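Local structure of cystathionine gamma-lyase (Saccharomyces cerevisiae, 1N8P) at residues Ser77-Thr82 with Val212-Leu216; Tyr204-His208 with Thr252-Val257; Ala66-Ala70 with Ser187-Asn191; Leu182-Asn188 with Gln298-Gly304. The protein belongs to the Cys/Met metabolism family of PLP-dependent enzymes and holds pyridoxal-5'-phosphate in a pocket completed by a second subunit. All blocks are in the same frame, centred on the assembly; numbering follows the deposited sequence.

Along the chain, 66-70 and 77-82 come first, then 182-191, shared at S187 and N188 by interactions 3 and 4, then 204-208, 212-216, 252-257 and 298-304. Interaction 1 lies where the seven-stranded mixed sheet meets the PLP phosphate. Its centre is about 17 Å from the centres of interactions 2 and 3 and about 21 Å from that of interaction 4. Interactions 3 and 4 are closest, centres about 10 Å apart, and L67 packs on P184. Interaction 2, nested within the loop closed by interaction 4, joins it through V257 on Y185 and I186. The loops after strands 174-178 and 196-200 thus pack the PLP-binding part against helix 253-271 and the loop before strand 307-312.

Interaction 1: Ser77-Thr82 with Val212-Leu216; sequences SSGSAT and VLGVL. With PLP (pyridoxal-5'-phosphate), chain E.
T82 and L216 meet through methyl and methylene groups: T82 CG2, trans to its own backbone N (chi1 -63°, with OG1 beside that N), lies 4.0 Å from L216 CB, and the two side chains cross obliquely. That rotation leaves T82 OG1 facing back into its helix, where it donates to S78 O at 3.0 Å. T82 N donates to the same oxygen from the opposite face of the carbonyl plane, so S78 O is gripped from both faces. Between these residues the chains approach backbone to backbone, with G214 CA 3.8 Å from G79 N. Further along, V212 CG1 touches S78 CB at 3.8 Å. S78 is the N-cap: its OG receives A81 N (144° at the hydrogen) and also bonds to G235 O of the second subunit. The phosphate of pyridoxal-5'-phosphate sits at this helix start, as in other fold-type I enzymes. G79 N reaches O1P at 2.9 Å, nearly straight (175°), and S80 N reaches O3P at 2.9 Å, with S80 OG as a second donor to O3P. The helix dipole probably helps to stabilise the phosphate charge. Around the contact, T82 also touches V198 of strand 196-200, L216 packs on strand 72-76, and V215 meets V64 of helix 55-67.

Interaction 2: Tyr204-His208 with Thr252-Val257; sequences YINGH and TLHLRV
R256 reaches from helix 253-271 to the backbone of Y204 and I205, and hydrogen bonds to their carbonyls carry the contact. R256 NH1 donates to Y204 O at 2.8 Å (147° at the hydrogen), lying in the plane of that carbonyl. NH2 adds two weak bonds, to Y204 O and, at 3.0 Å, to I205 O. The side chain bends at chi3 (-89°), which turns the guanidinium toward the loop and lets NE donate back to T252 OG1 at 3.2 Å. G249 O, at the end of helix 240-250, accepts from both R256 NH2 and T252 OG1.

One guanidinium face rests on the backbone at T252 and L253, while G207 CA lies over the opposite face, 4.0 Å above the plane. The H208 ring stands almost perpendicular to the guanidinium, planes 82° apart, with its NE2 near R256 NE. The loop 204-208 follows directly on the PLP-pocket residues T202 and K203; in this fold-type I protein the bonds therefore tie the backbone just beyond the pocket to the start of helix 253-271. Within the loop, N206 OD1 accepts H208 N at 2.8 Å, an Asx turn.

Apolar contacts flank the polar centre. L253 CD1 approaches Y204 CB at 4.1 Å, and V257 CG2 lies 4.0 Å from Y204 CD2, the two side chains crossing at about a right angle. R248 of the third subunit packs against N206 and H208.

Interaction 3: Ala66-Ala70 with Ser187-Asn191; sequences ALENA and SNPLN
E68 and N188 face each other with their CA atoms 5.7 Å apart, where helix 55-67 ends and the chain swings through N69, at positive phi, into A70. The E68 side chain starts out trans to its backbone N and folds at chi2 (58°), bringing OE2 2.8 Å from N188 ND2. That bond is weak, and the carboxylate and amide planes stand 87° apart as the two side chains run past each other in opposite directions. N188 ND2 also makes a weak, long bond to L67 O at 3.4 Å, a carbonyl at the helix end. A Schellman motif closes this helix: N69 N bonds A66 O at 3.1 Å, A70 N bonds the carbonyl one residue earlier, and N69 is the C-prime residue. The other carboxylate oxygen, E68 OE1, has H199 NE2 of strand 196-200 as its partner, so the glutamate bridges that strand and the 187-191 loop. Nearer the solvent, N69 ND2 donates to N191 OD1 at 2.7 Å with the acceptor in the N69 amide plane, although the two amides are turned 81° from each other. The L190 CD1 methyl lies against A70 CB, and L190 also packs on V197 and N219.

Interaction 4: Leu182-Asn188 with Gln298-Gly304; sequences LSPYISN and QHRDALG
Y185 and R300 join the short, weakly bonded helix near 183-186, just after pocket residue F181, to the loop that runs from helix 292-298 toward strand 307-312. The R300 guanidinium lies flat on the Y185 ring, planes 7° apart and centres 4.6 Å apart, an offset, nearly parallel stack. R300 CD sits over the same ring in a CH-pi contact, 3.9 Å from the centroid. A bend at chi3 (-53°) lets NE, while stacked, donate to Y185 O at 2.6 Å; that oxygen lies in the guanidinium plane, and NH2 adds a weak bond to it. The backbone of R300 continues the pairing, R300 N donating to I186 O, so one residue takes up two successive carbonyls of the helix. S187 OG donates to Q298 O at 2.9 Å, coming from above the carbonyl plane (47° out of it).

Apolar groups fill in around these bonds. L182 CD1 lies over one face of the H299 ring. I186 CG2 meets H299 CB at 3.8 Å and L303 CD1 meets Y185 CE2 at 3.7 Å. H299 ND1 bonds L303 O at 2.8 Å, which helps to set the ring's rotation, while R300 O, accepting from L303 N, closes the turn. F8 meets the Y185 ring edge-to-face, and D301 makes a salt bridge with R258 of helix 253-271. Strand 307-312 belongs to the second, five-stranded sheet, so the contact links the PLP-binding part of the chain to the C-terminal part, the two-part build typical of fold-type I PLP enzymes.

Interaction 1: Ser77-Thr82 with Val212-Leu216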
loop_
_atom_site.group_PDB
_atom_site.type_symbol
_atom_site.label_atom_id
_atom_site.label_comp_id
_atom_site.label_asym_id
_atom_site.label_seq_id
_atom_site.Cartn_x
_atom_site.Cartn_y
_atom_site.Cartn_z
ATOM N N SER A 77 -0.966 14.314 -11.156
ATOM C CA SER A 77 -1.411 14.317 -9.763
ATOM C C SER A 77 -2.921 14.452 -9.615
ATOM O O SER A 77 -3.544 13.750 -8.849
ATOM C CB SER A 77 -0.762 15.465 -9.033
ATOM O OG SER A 77 0.627 15.520 -9.295
ATOM N N SER A 78 -3.522 15.340 -10.377
ATOM C CA SER A 78 -4.961 15.566 -10.270
ATOM C C SER A 78 -5.561 16.005 -11.593
ATOM O O SER A 78 -4.831 16.267 -12.555
ATOM C CB SER A 78 -5.265 16.681 -9.232
ATOM O OG SER A 78 -4.298 17.735 -9.236
ATOM N N GLY A 79 -6.890 16.064 -11.649
ATOM C CA GLY A 79 -7.511 16.585 -12.844
ATOM C C GLY A 79 -6.891 17.967 -12.941
ATOM O O GLY A 79 -6.286 18.308 -13.948
ATOM N N SER A 80 -6.988 18.742 -11.858
ATOM C CA SER A 80 -6.446 20.091 -11.798
ATOM C C SER A 80 -5.045 20.272 -12.366
ATOM O O SER A 80 -4.780 21.259 -13.055
ATOM C CB SER A 80 -6.460 20.592 -10.356
ATOM O OG SER A 80 -7.780 20.615 -9.887
ATOM N N ALA A 81 -4.146 19.353 -12.047
ATOM C CA ALA A 81 -2.778 19.411 -12.536
ATOM C C ALA A 81 -2.764 19.206 -14.048
ATOM O O ALA A 81 -1.915 19.757 -14.747
ATOM C CB ALA A 81 -1.955 18.333 -11.859
ATOM N N THR A 82 -3.726 18.415 -14.524
ATOM C CA THR A 82 -3.893 18.060 -15.930
ATOM C C THR A 82 -4.427 19.233 -16.737
ATOM O O THR A 82 -4.126 19.380 -17.929
ATOM C CB THR A 82 -4.856 16.859 -16.071
ATOM O OG1 THR A 82 -4.287 15.723 -15.416
ATOM C CG2 THR A 82 -5.090 16.510 -17.505
ATOM N N VAL A 212 -6.584 10.317 -6.186
ATOM C CA VAL A 212 -6.745 11.597 -6.851
ATOM C C VAL A 212 -5.672 11.522 -7.940
ATOM O O VAL A 212 -4.464 11.599 -7.683
ATOM C CB VAL A 212 -6.417 12.789 -5.951
ATOM C CG1 VAL A 212 -6.311 14.028 -6.782
ATOM C CG2 VAL A 212 -7.473 12.974 -4.906
ATOM N N LEU A 213 -6.132 11.352 -9.167
ATOM C CA LEU A 213 -5.264 11.255 -10.316
ATOM C C LEU A 213 -6.047 11.791 -11.512
ATOM O O LEU A 213 -7.270 11.639 -11.575
ATOM C CB LEU A 213 -4.887 9.787 -10.510
ATOM C CG LEU A 213 -4.049 9.350 -11.698
ATOM C CD1 LEU A 213 -3.244 8.172 -11.318
ATOM C CD2 LEU A 213 -4.942 9.011 -12.867
ATOM N N GLY A 214 -5.351 12.449 -12.435
ATOM C CA GLY A 214 -5.988 12.953 -13.641
ATOM C C GLY A 214 -5.272 12.418 -14.874
ATOM O O GLY A 214 -4.077 12.106 -14.842
ATOM N N VAL A 215 -5.987 12.257 -15.968
ATOM C CA VAL A 215 -5.335 11.810 -17.202
ATOM C C VAL A 215 -5.950 12.426 -18.447
ATOM O O VAL A 215 -7.143 12.741 -18.469
ATOM C CB VAL A 215 -5.375 10.282 -17.382
ATOM C CG1 VAL A 215 -4.551 9.643 -16.317
ATOM C CG2 VAL A 215 -6.816 9.774 -17.354
ATOM N N LEU A 216 -5.125 12.604 -19.476
ATOM C CA LEU A 216 -5.601 13.148 -20.733
ATOM C C LEU A 216 -5.189 12.161 -21.805
ATOM O O LEU A 216 -4.368 11.247 -21.572
ATOM C CB LEU A 216 -5.003 14.551 -20.973
ATOM C CG LEU A 216 -3.712 14.980 -21.711
ATOM C CD1 LEU A 216 -2.956 16.055 -20.888
ATOM C CD2 LEU A 216 -2.801 13.808 -21.968
HETATM N N1 PLP E . -13.231 18.373 -13.041
HETATM C C2 PLP E . -14.447 17.743 -12.879
HETATM C C2A PLP E . -15.384 17.833 -14.079
HETATM C C3 PLP E . -14.673 17.062 -11.571
HETATM O O3 PLP E . -15.877 16.442 -11.524
HETATM C C4 PLP E . -13.671 17.088 -10.554
HETATM C C4A PLP E . -13.919 16.437 -9.222
HETATM C C5 PLP E . -12.405 17.809 -10.870
HETATM C C6 PLP E . -12.224 18.421 -12.098
HETATM C C5A PLP E . -11.279 17.778 -9.823
HETATM O O4P PLP E . -10.356 16.722 -10.012
HETATM P P PLP E . -9.109 16.605 -9.076
HETATM O O1P PLP E . -8.560 15.316 -9.418
HETATM O O2P PLP E . -9.642 16.651 -7.659
HETATM O O3P PLP E . -8.327 17.785 -9.413
#

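Interaction 2: Tyr204-His208 with Thr252-Val257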
loop_
_atom_site.group_PDB
_atom_site.type_symbol
_atom_site.label_atom_id
_atom_site.label_comp_id
_atom_site.label_asym_id
_atom_site.label_seq_id
_atom_site.Cartn_x
_atom_site.Cartn_y
_atom_site.Cartn_z
ATOM N N TYR A 204 -15.034 8.280 -11.994
ATOM C CA TYR A 204 -15.361 6.984 -12.593
ATOM C C TYR A 204 -14.289 5.997 -12.982
ATOM O O TYR A 204 -14.532 4.790 -12.888
ATOM C CB TYR A 204 -16.257 7.168 -13.826
ATOM C CG TYR A 204 -17.521 7.912 -13.544
ATOM C CD1 TYR A 204 -17.519 9.303 -13.460
ATOM C CD2 TYR A 204 -18.717 7.234 -13.309
ATOM C CE1 TYR A 204 -18.693 10.010 -13.150
ATOM C CE2 TYR A 204 -19.893 7.923 -12.986
ATOM C CZ TYR A 204 -19.873 9.311 -12.913
ATOM O OH TYR A 204 -21.020 10.004 -12.614
ATOM N N ILE A 205 -13.138 6.471 -13.455
ATOM C CA ILE A 205 -12.049 5.560 -13.884
ATOM C C ILE A 205 -11.540 4.696 -12.703
ATOM O O ILE A 205 -11.726 3.490 -12.702
ATOM C CB ILE A 205 -10.876 6.378 -14.585
ATOM C CG1 ILE A 205 -11.361 6.902 -15.943
ATOM C CG2 ILE A 205 -9.630 5.526 -14.788
ATOM C CD1 ILE A 205 -10.458 7.947 -16.544
ATOM N N ASN A 206 -10.901 5.287 -11.701
ATOM C CA ASN A 206 -10.475 4.475 -10.582
ATOM C C ASN A 206 -11.762 3.980 -9.954
ATOM O O ASN A 206 -11.911 2.776 -9.655
ATOM C CB ASN A 206 -9.706 5.297 -9.562
ATOM C CG ASN A 206 -9.552 4.569 -8.253
ATOM O OD1 ASN A 206 -10.462 4.538 -7.430
ATOM N ND2 ASN A 206 -8.415 3.961 -8.065
ATOM N N GLY A 207 -12.660 4.957 -9.747
ATOM C CA GLY A 207 -13.983 4.739 -9.214
ATOM C C GLY A 207 -14.225 4.183 -7.833
ATOM O O GLY A 207 -15.356 3.799 -7.523
ATOM N N HIS A 208 -13.201 4.114 -6.994
ATOM C CA HIS A 208 -13.410 3.600 -5.659
ATOM C C HIS A 208 -13.145 4.665 -4.599
ATOM O O HIS A 208 -13.035 4.375 -3.406
ATOM C CB HIS A 208 -12.554 2.360 -5.476
ATOM C CG HIS A 208 -13.028 1.196 -6.291
ATOM N ND1 HIS A 208 -13.854 0.222 -5.788
ATOM C CD2 HIS A 208 -12.876 0.908 -7.601
ATOM C CE1 HIS A 208 -14.194 -0.618 -6.746
ATOM N NE2 HIS A 208 -13.614 -0.222 -7.858
ATOM N N THR A 252 -13.211 -2.479 -14.201
ATOM C CA THR A 252 -14.639 -2.732 -14.023
ATOM C C THR A 252 -15.431 -1.510 -14.475
ATOM O O THR A 252 -16.649 -1.484 -14.367
ATOM C CB THR A 252 -14.983 -3.058 -12.542
ATOM O OG1 THR A 252 -14.205 -2.232 -11.677
ATOM C CG2 THR A 252 -14.660 -4.518 -12.200
ATOM N N LEU A 253 -14.727 -0.511 -15.009
ATOM C CA LEU A 253 -15.349 0.717 -15.474
ATOM C C LEU A 253 -16.575 0.470 -16.319
ATOM O O LEU A 253 -17.595 1.158 -16.165
ATOM C CB LEU A 253 -14.371 1.539 -16.303
ATOM C CG LEU A 253 -14.835 2.818 -17.015
ATOM C CD1 LEU A 253 -15.298 3.876 -16.028
ATOM C CD2 LEU A 253 -13.652 3.358 -17.813
ATOM N N HIS A 254 -16.477 -0.491 -17.234
ATOM C CA HIS A 254 -17.617 -0.769 -18.081
ATOM C C HIS A 254 -18.753 -1.409 -17.303
ATOM O O HIS A 254 -19.919 -1.111 -17.569
ATOM C CB HIS A 254 -17.209 -1.628 -19.268
ATOM C CG HIS A 254 -16.539 -2.892 -18.882
ATOM N ND1 HIS A 254 -17.181 -4.106 -18.910
ATOM C CD2 HIS A 254 -15.317 -3.117 -18.348
ATOM C CE1 HIS A 254 -16.384 -5.027 -18.396
ATOM N NE2 HIS A 254 -15.246 -4.449 -18.047
ATOM N N LEU A 255 -18.454 -2.284 -16.350
ATOM C CA LEU A 255 -19.555 -2.866 -15.576
ATOM C C LEU A 255 -20.166 -1.821 -14.620
ATOM O O LEU A 255 -21.374 -1.689 -14.526
ATOM C CB LEU A 255 -19.088 -4.083 -14.791
ATOM C CG LEU A 255 -18.573 -5.204 -15.698
ATOM C CD1 LEU A 255 -18.201 -6.406 -14.860
ATOM C CD2 LEU A 255 -19.641 -5.577 -16.718
ATOM N N ARG A 256 -19.333 -1.066 -13.928
ATOM C CA ARG A 256 -19.838 -0.046 -13.012
ATOM C C ARG A 256 -20.660 1.021 -13.721
ATOM O O ARG A 256 -21.800 1.243 -13.378
ATOM C CB ARG A 256 -18.691 0.635 -12.254
ATOM C CG ARG A 256 -17.999 -0.248 -11.280
ATOM C CD ARG A 256 -16.987 0.534 -10.470
ATOM N NE ARG A 256 -15.664 0.601 -11.070
ATOM C CZ ARG A 256 -15.241 1.596 -11.834
ATOM N NH1 ARG A 256 -16.048 2.594 -12.096
ATOM N NH2 ARG A 256 -13.991 1.621 -12.282
ATOM N N VAL A 257 -20.075 1.689 -14.703
ATOM C CA VAL A 257 -20.758 2.741 -15.456
ATOM C C VAL A 257 -22.040 2.299 -16.151
ATOM O O VAL A 257 -22.964 3.081 -16.338
ATOM C CB VAL A 257 -19.827 3.303 -16.490
ATOM C CG1 VAL A 257 -20.573 4.206 -17.410
ATOM C CG2 VAL A 257 -18.699 4.051 -15.799
#

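Interaction 3: Ala66-Ala70 with Ser187-Asn191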
loop_
_atom_site.group_PDB
_atom_site.type_symbol
_atom_site.label_atom_id
_atom_site.label_comp_id
_atom_site.label_asym_id
_atom_site.label_seq_id
_atom_site.Cartn_x
_atom_site.Cartn_y
_atom_site.Cartn_z
ATOM N N ALA A 66 -6.336 3.869 -24.798
ATOM C CA ALA A 66 -7.042 2.830 -25.544
ATOM C C ALA A 66 -8.524 2.907 -25.322
ATOM O O ALA A 66 -9.306 2.777 -26.258
ATOM C CB ALA A 66 -6.551 1.448 -25.130
ATOM N N LEU A 67 -8.935 3.097 -24.078
ATOM C CA LEU A 67 -10.369 3.146 -23.809
ATOM C C LEU A 67 -10.906 4.441 -24.408
ATOM O O LEU A 67 -12.074 4.535 -24.809
ATOM C CB LEU A 67 -10.644 3.079 -22.296
ATOM C CG LEU A 67 -10.114 1.894 -21.472
ATOM C CD1 LEU A 67 -10.599 2.070 -20.043
ATOM C CD2 LEU A 67 -10.587 0.561 -22.025
ATOM N N GLU A 68 -10.034 5.440 -24.500
ATOM C CA GLU A 68 -10.439 6.715 -25.053
ATOM C C GLU A 68 -10.249 6.769 -26.565
ATOM O O GLU A 68 -10.281 7.848 -27.151
ATOM C CB GLU A 68 -9.656 7.833 -24.407
ATOM C CG GLU A 68 -10.387 9.151 -24.430
ATOM C CD GLU A 68 -11.741 9.056 -23.743
ATOM O OE1 GLU A 68 -11.778 8.960 -22.504
ATOM O OE2 GLU A 68 -12.780 9.068 -24.448
ATOM N N ASN A 69 -10.074 5.604 -27.191
ATOM C CA ASN A 69 -9.867 5.487 -28.638
ATOM C C ASN A 69 -8.852 6.498 -29.049
ATOM O O ASN A 69 -9.072 7.235 -29.992
ATOM C CB ASN A 69 -11.155 5.763 -29.411
ATOM C CG ASN A 69 -11.013 5.465 -30.896
ATOM O OD1 ASN A 69 -10.352 4.503 -31.269
ATOM N ND2 ASN A 69 -11.648 6.271 -31.740
ATOM N N ALA A 70 -7.738 6.538 -28.338
ATOM C CA ALA A 70 -6.708 7.517 -28.616
ATOM C C ALA A 70 -5.301 6.952 -28.715
ATOM O O ALA A 70 -4.977 5.896 -28.177
ATOM C CB ALA A 70 -6.748 8.610 -27.546
ATOM N N SER A 187 -18.690 7.731 -23.670
ATOM C CA SER A 187 -18.359 8.592 -24.780
ATOM C C SER A 187 -16.880 8.759 -25.066
ATOM O O SER A 187 -16.031 8.602 -24.193
ATOM C CB SER A 187 -18.981 9.953 -24.537
ATOM O OG SER A 187 -18.700 10.830 -25.609
ATOM N N ASN A 188 -16.584 9.102 -26.312
ATOM C CA ASN A 188 -15.208 9.302 -26.772
ATOM C C ASN A 188 -15.099 10.594 -27.577
ATOM O O ASN A 188 -15.047 10.555 -28.818
ATOM C CB ASN A 188 -14.766 8.125 -27.644
ATOM C CG ASN A 188 -14.541 6.871 -26.850
ATOM O OD1 ASN A 188 -14.514 5.781 -27.406
ATOM N ND2 ASN A 188 -14.352 7.017 -25.550
ATOM N N PRO A 189 -15.040 11.748 -26.873
ATOM C CA PRO A 189 -14.946 13.079 -27.470
ATOM C C PRO A 189 -13.972 13.250 -28.637
ATOM O O PRO A 189 -14.210 14.095 -29.491
ATOM C CB PRO A 189 -14.617 13.972 -26.268
ATOM C CG PRO A 189 -15.329 13.295 -25.165
ATOM C CD PRO A 189 -15.017 11.846 -25.400
ATOM N N LEU A 190 -12.887 12.479 -28.697
ATOM C CA LEU A 190 -11.965 12.644 -29.836
ATOM C C LEU A 190 -12.707 12.354 -31.144
ATOM O O LEU A 190 -12.568 13.096 -32.115
ATOM C CB LEU A 190 -10.741 11.732 -29.729
ATOM C CG LEU A 190 -9.904 11.967 -28.486
ATOM C CD1 LEU A 190 -8.553 11.246 -28.607
ATOM C CD2 LEU A 190 -9.748 13.470 -28.299
ATOM N N ASN A 191 -13.513 11.293 -31.152
ATOM C CA ASN A 191 -14.291 10.921 -32.324
ATOM C C ASN A 191 -15.271 12.005 -32.672
ATOM O O ASN A 191 -16.220 11.770 -33.402
ATOM C CB ASN A 191 -15.078 9.646 -32.074
ATOM C CG ASN A 191 -14.203 8.509 -31.685
ATOM O OD1 ASN A 191 -12.975 8.620 -31.738
ATOM N ND2 ASN A 191 -14.815 7.392 -31.290
#

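Interaction 4: Leu182-Asn188 with Gln298-Gly304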
loop_
_atom_site.group_PDB
_atom_site.type_symbol
_atom_site.label_atom_id
_atom_site.label_comp_id
_atom_site.label_asym_id
_atom_site.label_seq_id
_atom_site.Cartn_x
_atom_site.Cartn_y
_atom_site.Cartn_z
ATOM N N LEU A 182 -19.002 11.266 -17.847
ATOM C CA LEU A 182 -19.537 10.178 -18.658
ATOM C C LEU A 182 -18.537 9.027 -18.711
ATOM O O LEU A 182 -18.941 7.878 -18.754
ATOM C CB LEU A 182 -19.862 10.659 -20.067
ATOM C CG LEU A 182 -21.018 11.656 -20.226
ATOM C CD1 LEU A 182 -21.093 12.099 -21.688
ATOM C CD2 LEU A 182 -22.344 11.009 -19.810
ATOM N N SER A 183 -17.242 9.346 -18.693
ATOM C CA SER A 183 -16.173 8.336 -18.713
ATOM C C SER A 183 -15.921 7.657 -20.065
ATOM O O SER A 183 -16.817 7.534 -20.880
ATOM C CB SER A 183 -16.505 7.217 -17.777
ATOM O OG SER A 183 -17.169 6.235 -18.538
ATOM N N PRO A 184 -14.693 7.177 -20.298
ATOM C CA PRO A 184 -14.429 6.509 -21.572
ATOM C C PRO A 184 -15.590 5.630 -22.070
ATOM O O PRO A 184 -15.945 5.670 -23.225
ATOM C CB PRO A 184 -13.166 5.697 -21.263
ATOM C CG PRO A 184 -12.395 6.665 -20.383
ATOM C CD PRO A 184 -13.481 7.190 -19.452
ATOM N N TYR A 185 -16.213 4.872 -21.188
ATOM C CA TYR A 185 -17.286 3.987 -21.593
ATOM C C TYR A 185 -18.445 4.614 -22.385
ATOM O O TYR A 185 -18.767 4.180 -23.475
ATOM C CB TYR A 185 -17.858 3.237 -20.356
ATOM C CG TYR A 185 -18.853 2.161 -20.750
ATOM C CD1 TYR A 185 -18.457 1.111 -21.583
ATOM C CD2 TYR A 185 -20.190 2.236 -20.373
ATOM C CE1 TYR A 185 -19.353 0.167 -22.044
ATOM C CE2 TYR A 185 -21.105 1.291 -20.831
ATOM C CZ TYR A 185 -20.668 0.252 -21.681
ATOM O OH TYR A 185 -21.537 -0.700 -22.189
ATOM N N ILE A 186 -19.084 5.626 -21.813
ATOM C CA ILE A 186 -20.215 6.282 -22.426
ATOM C C ILE A 186 -19.879 7.149 -23.626
ATOM O O ILE A 186 -20.694 7.286 -24.516
ATOM C CB ILE A 186 -20.965 7.185 -21.396
ATOM C CG1 ILE A 186 -21.525 6.320 -20.264
ATOM C CG2 ILE A 186 -22.107 7.989 -22.113
ATOM C CD1 ILE A 186 -22.266 7.109 -19.237
ATOM N N SER A 187 -18.690 7.731 -23.670
ATOM C CA SER A 187 -18.359 8.592 -24.780
ATOM C C SER A 187 -16.880 8.759 -25.066
ATOM O O SER A 187 -16.031 8.602 -24.193
ATOM C CB SER A 187 -18.981 9.953 -24.537
ATOM O OG SER A 187 -18.700 10.830 -25.609
ATOM N N ASN A 188 -16.584 9.102 -26.312
ATOM C CA ASN A 188 -15.208 9.302 -26.772
ATOM C C ASN A 188 -15.099 10.594 -27.577
ATOM O O ASN A 188 -15.047 10.555 -28.818
ATOM C CB ASN A 188 -14.766 8.125 -27.644
ATOM C CG ASN A 188 -14.541 6.871 -26.850
ATOM O OD1 ASN A 188 -14.514 5.781 -27.406
ATOM N ND2 ASN A 188 -14.352 7.017 -25.550
ATOM N N GLN A 298 -23.408 11.297 -29.249
ATOM C CA GLN A 298 -22.141 11.275 -28.516
ATOM C C GLN A 298 -22.053 10.208 -27.413
ATOM O O GLN A 298 -20.964 9.706 -27.115
ATOM C CB GLN A 298 -21.858 12.665 -27.940
ATOM C CG GLN A 298 -21.071 13.528 -28.891
ATOM C CD GLN A 298 -20.977 14.975 -28.468
ATOM O OE1 GLN A 298 -20.244 15.748 -29.083
ATOM N NE2 GLN A 298 -21.716 15.359 -27.428
ATOM N N HIS A 299 -23.204 9.861 -26.837
ATOM C CA HIS A 299 -23.313 8.888 -25.770
ATOM C C HIS A 299 -23.567 7.461 -26.230
ATOM O O HIS A 299 -24.502 7.214 -26.969
ATOM C CB HIS A 299 -24.482 9.242 -24.848
ATOM C CG HIS A 299 -24.330 10.538 -24.129
ATOM N ND1 HIS A 299 -24.854 10.750 -22.869
ATOM C CD2 HIS A 299 -23.697 11.680 -24.471
ATOM C CE1 HIS A 299 -24.541 11.967 -22.465
ATOM N NE2 HIS A 299 -23.840 12.553 -23.418
ATOM N N ARG A 300 -22.781 6.510 -25.738
ATOM C CA ARG A 300 -22.998 5.106 -26.066
ATOM C C ARG A 300 -24.408 4.656 -25.641
ATOM O O ARG A 300 -24.861 4.929 -24.525
ATOM C CB ARG A 300 -21.990 4.220 -25.351
ATOM C CG ARG A 300 -22.255 2.736 -25.554
ATOM C CD ARG A 300 -21.312 1.924 -24.678
ATOM N NE ARG A 300 -19.927 2.316 -24.907
ATOM C CZ ARG A 300 -19.111 1.674 -25.722
ATOM N NH1 ARG A 300 -19.561 0.610 -26.366
ATOM N NH2 ARG A 300 -17.865 2.099 -25.897
ATOM N N ASP A 301 -25.090 3.959 -26.545
ATOM C CA ASP A 301 -26.426 3.443 -26.296
ATOM C C ASP A 301 -27.394 4.466 -25.740
ATOM O O ASP A 301 -28.512 4.135 -25.346
ATOM C CB ASP A 301 -26.333 2.250 -25.366
ATOM C CG ASP A 301 -25.615 1.098 -26.003
ATOM O OD1 ASP A 301 -26.045 0.686 -27.090
ATOM O OD2 ASP A 301 -24.624 0.605 -25.432
ATOM N N ALA A 302 -26.958 5.714 -25.752
ATOM C CA ALA A 302 -27.740 6.843 -25.253
ATOM C C ALA A 302 -27.843 6.827 -23.718
ATOM O O ALA A 302 -28.854 7.271 -23.150
ATOM C CB ALA A 302 -29.119 6.843 -25.887
ATOM N N LEU A 303 -26.793 6.314 -23.062
ATOM C CA LEU A 303 -26.753 6.237 -21.608
ATOM C C LEU A 303 -26.621 7.657 -21.073
ATOM O O LEU A 303 -25.793 8.424 -21.555
ATOM C CB LEU A 303 -25.577 5.365 -21.161
ATOM C CG LEU A 303 -25.652 3.870 -21.521
ATOM C CD1 LEU A 303 -24.317 3.165 -21.279
ATOM C CD2 LEU A 303 -26.725 3.239 -20.718
ATOM N N GLY A 304 -27.450 8.009 -20.092
ATOM C CA GLY A 304 -27.423 9.355 -19.546
ATOM C C GLY A 304 -26.334 9.622 -18.542
ATOM O O GLY A 304 -25.988 10.763 -18.260
#